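Local coordinates for protein interleukin-15 receptor alpha chain (Mus musculus, PDB 2PSM) that probably binds the cytokine interleukin-15 with its sushi domain, serving as the private alpha subunit of the interleukin-15 receptor, at residues 18-23 / 67-72. Residues are numbered along the deposited sequence; the frame is centred on the assembly and turned at random.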
loop_
_atom_site.group_PDB
_atom_site.type_symbol
_atom_site.label_atom_id
_atom_site.label_comp_id
_atom_site.label_asym_id
_atom_site.label_seq_id
_atom_site.Cartn_x
_atom_site.Cartn_y
_atom_site.Cartn_z
ATOM N N GLU B 18 -12.398 6.608 13.637
ATOM C CA GLU B 18 -12.457 8.067 13.750
ATOM C C GLU B 18 -12.248 8.797 12.415
ATOM O O GLU B 18 -11.274 8.544 11.697
ATOM C CB GLU B 18 -11.426 8.556 14.780
ATOM C CG GLU B 18 -11.453 10.066 15.004
ATOM C CD GLU B 18 -10.506 10.537 16.102
ATOM O OE1 GLU B 18 -9.316 10.154 16.081
ATOM O OE2 GLU B 18 -10.952 11.307 16.981
ATOM N N HIS B 19 -13.175 9.697 12.092
ATOM C CA HIS B 19 -13.122 10.493 10.864
ATOM C C HIS B 19 -13.364 9.641 9.622
ATOM O O HIS B 19 -12.863 9.935 8.533
ATOM C CB HIS B 19 -11.767 11.204 10.762
ATOM C CG HIS B 19 -11.488 12.128 11.906
ATOM N ND1 HIS B 19 -10.227 12.295 12.439
ATOM C CD2 HIS B 19 -12.311 12.926 12.625
ATOM C CE1 HIS B 19 -10.287 13.156 13.441
ATOM N NE2 HIS B 19 -11.540 13.553 13.574
ATOM N N ALA B 20 -14.153 8.590 9.792
ATOM C CA ALA B 20 -14.467 7.691 8.697
ATOM C C ALA B 20 -15.858 7.125 8.896
ATOM O O ALA B 20 -16.370 7.088 10.014
ATOM C CB ALA B 20 -13.453 6.555 8.652
ATOM N N ASP B 21 -16.461 6.686 7.800
ATOM C CA ASP B 21 -17.783 6.083 7.829
ATOM C C ASP B 21 -17.713 4.833 6.957
ATOM O O ASP B 21 -16.761 4.646 6.189
ATOM C CB ASP B 21 -18.833 7.055 7.269
ATOM N N ILE B 22 -18.717 3.978 7.081
ATOM C CA ILE B 22 -18.763 2.769 6.282
ATOM C C ILE B 22 -20.200 2.323 6.073
ATOM O O ILE B 22 -21.024 2.376 6.987
ATOM C CB ILE B 22 -17.959 1.624 6.939
ATOM C CG1 ILE B 22 -17.939 0.408 6.011
ATOM C CG2 ILE B 22 -18.554 1.275 8.295
ATOM C CD1 ILE B 22 -16.994 -0.701 6.461
ATOM N N ARG B 23 -20.494 1.913 4.847
ATOM C CA ARG B 23 -21.812 1.427 4.477
ATOM C C ARG B 23 -21.598 0.012 3.959
ATOM O O ARG B 23 -21.214 -0.187 2.808
ATOM C CB ARG B 23 -22.416 2.309 3.393
ATOM N N PRO B 67 -9.280 -3.615 11.172
ATOM C CA PRO B 67 -8.819 -2.559 10.267
ATOM C C PRO B 67 -7.570 -1.836 10.770
ATOM O O PRO B 67 -7.363 -1.698 11.977
ATOM C CB PRO B 67 -10.038 -1.636 10.172
ATOM C CG PRO B 67 -10.635 -1.741 11.542
ATOM C CD PRO B 67 -10.539 -3.229 11.841
ATOM N N SER B 68 -6.729 -1.391 9.844
ATOM C CA SER B 68 -5.520 -0.672 10.223
ATOM C C SER B 68 -5.685 0.783 9.827
ATOM O O SER B 68 -4.785 1.596 10.028
ATOM C CB SER B 68 -4.297 -1.252 9.508
ATOM O OG SER B 68 -4.363 -1.003 8.115
ATOM N N LEU B 69 -6.851 1.101 9.274
ATOM C CA LEU B 69 -7.154 2.446 8.813
ATOM C C LEU B 69 -6.900 3.579 9.794
ATOM O O LEU B 69 -7.205 3.492 10.982
ATOM C CB LEU B 69 -8.613 2.544 8.364
ATOM C CG LEU B 69 -9.017 3.954 7.902
ATOM C CD1 LEU B 69 -8.211 4.330 6.652
ATOM C CD2 LEU B 69 -10.516 3.997 7.618
ATOM N N LYS B 70 -6.363 4.659 9.253
ATOM C CA LYS B 70 -6.089 5.863 10.011
ATOM C C LYS B 70 -6.426 7.009 9.061
ATOM O O LYS B 70 -5.832 7.128 7.987
ATOM C CB LYS B 70 -4.620 5.906 10.418
ATOM C CG LYS B 70 -4.110 7.254 10.884
ATOM C CD LYS B 70 -4.685 7.674 12.225
ATOM C CE LYS B 70 -4.008 8.945 12.718
ATOM N NZ LYS B 70 -4.481 9.332 14.078
ATOM N N CYS B 71 -7.409 7.824 9.440
ATOM C CA CYS B 71 -7.809 8.957 8.618
ATOM C C CYS B 71 -7.242 10.242 9.206
ATOM O O CYS B 71 -7.613 10.647 10.313
ATOM C CB CYS B 71 -9.330 9.063 8.547
ATOM S SG CYS B 71 -10.183 7.717 7.673
ATOM N N ILE B 72 -6.345 10.882 8.461
ATOM C CA ILE B 72 -5.727 12.118 8.915
ATOM C C ILE B 72 -6.191 13.325 8.099
ATOM O O ILE B 72 -6.751 13.184 7.010
ATOM C CB ILE B 72 -4.189 12.040 8.825
ATOM C CG1 ILE B 72 -3.760 11.882 7.363
ATOM C CG2 ILE B 72 -3.679 10.869 9.661
ATOM C CD1 ILE B 72 -2.276 12.147 7.110
HETATM O O HOH W 1 -8.677 7.616 11.946
#
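H19 and C71 bring the two backbones of this sushi (SCR) domain to within 6.0 Å, CA to CA, and a water joins them, donating to E18 O and accepting from C71 N, each at 2.8 Å. No direct backbone bond links the two segments: strand 20-21 is an edge of the sheet that continues with 32-37, while 71-73 pairs with 41-43. Buried C71 makes most of the contact, its CB set against the carbonyl oxygens of E18 and H19. With chi1 at -67°, its SG sits beside its own backbone N, 3.6 Å from A20 CB and equally close to H19 O; the same sulfur is bonded to C37 SG in one of the domain's two disulfides. The A20 methyl is further met by one branch of L69, with A20 CB 4.0 Å from L69 CD2, so that a small apolar patch forms beside the disulfide. A left-handed backbone conformation (phi 69°, psi 30°) turns the chain at H19 just before the strand. Its CB packs on C71 CB at 3.9 Å, but its ring swings away from 67-72 and stacks with F41; E18 CG lies over the centre of one ring face. C71 O approaches the ring rim in its plane, 3.8 Å from H19 ND1, too long for a hydrogen bond.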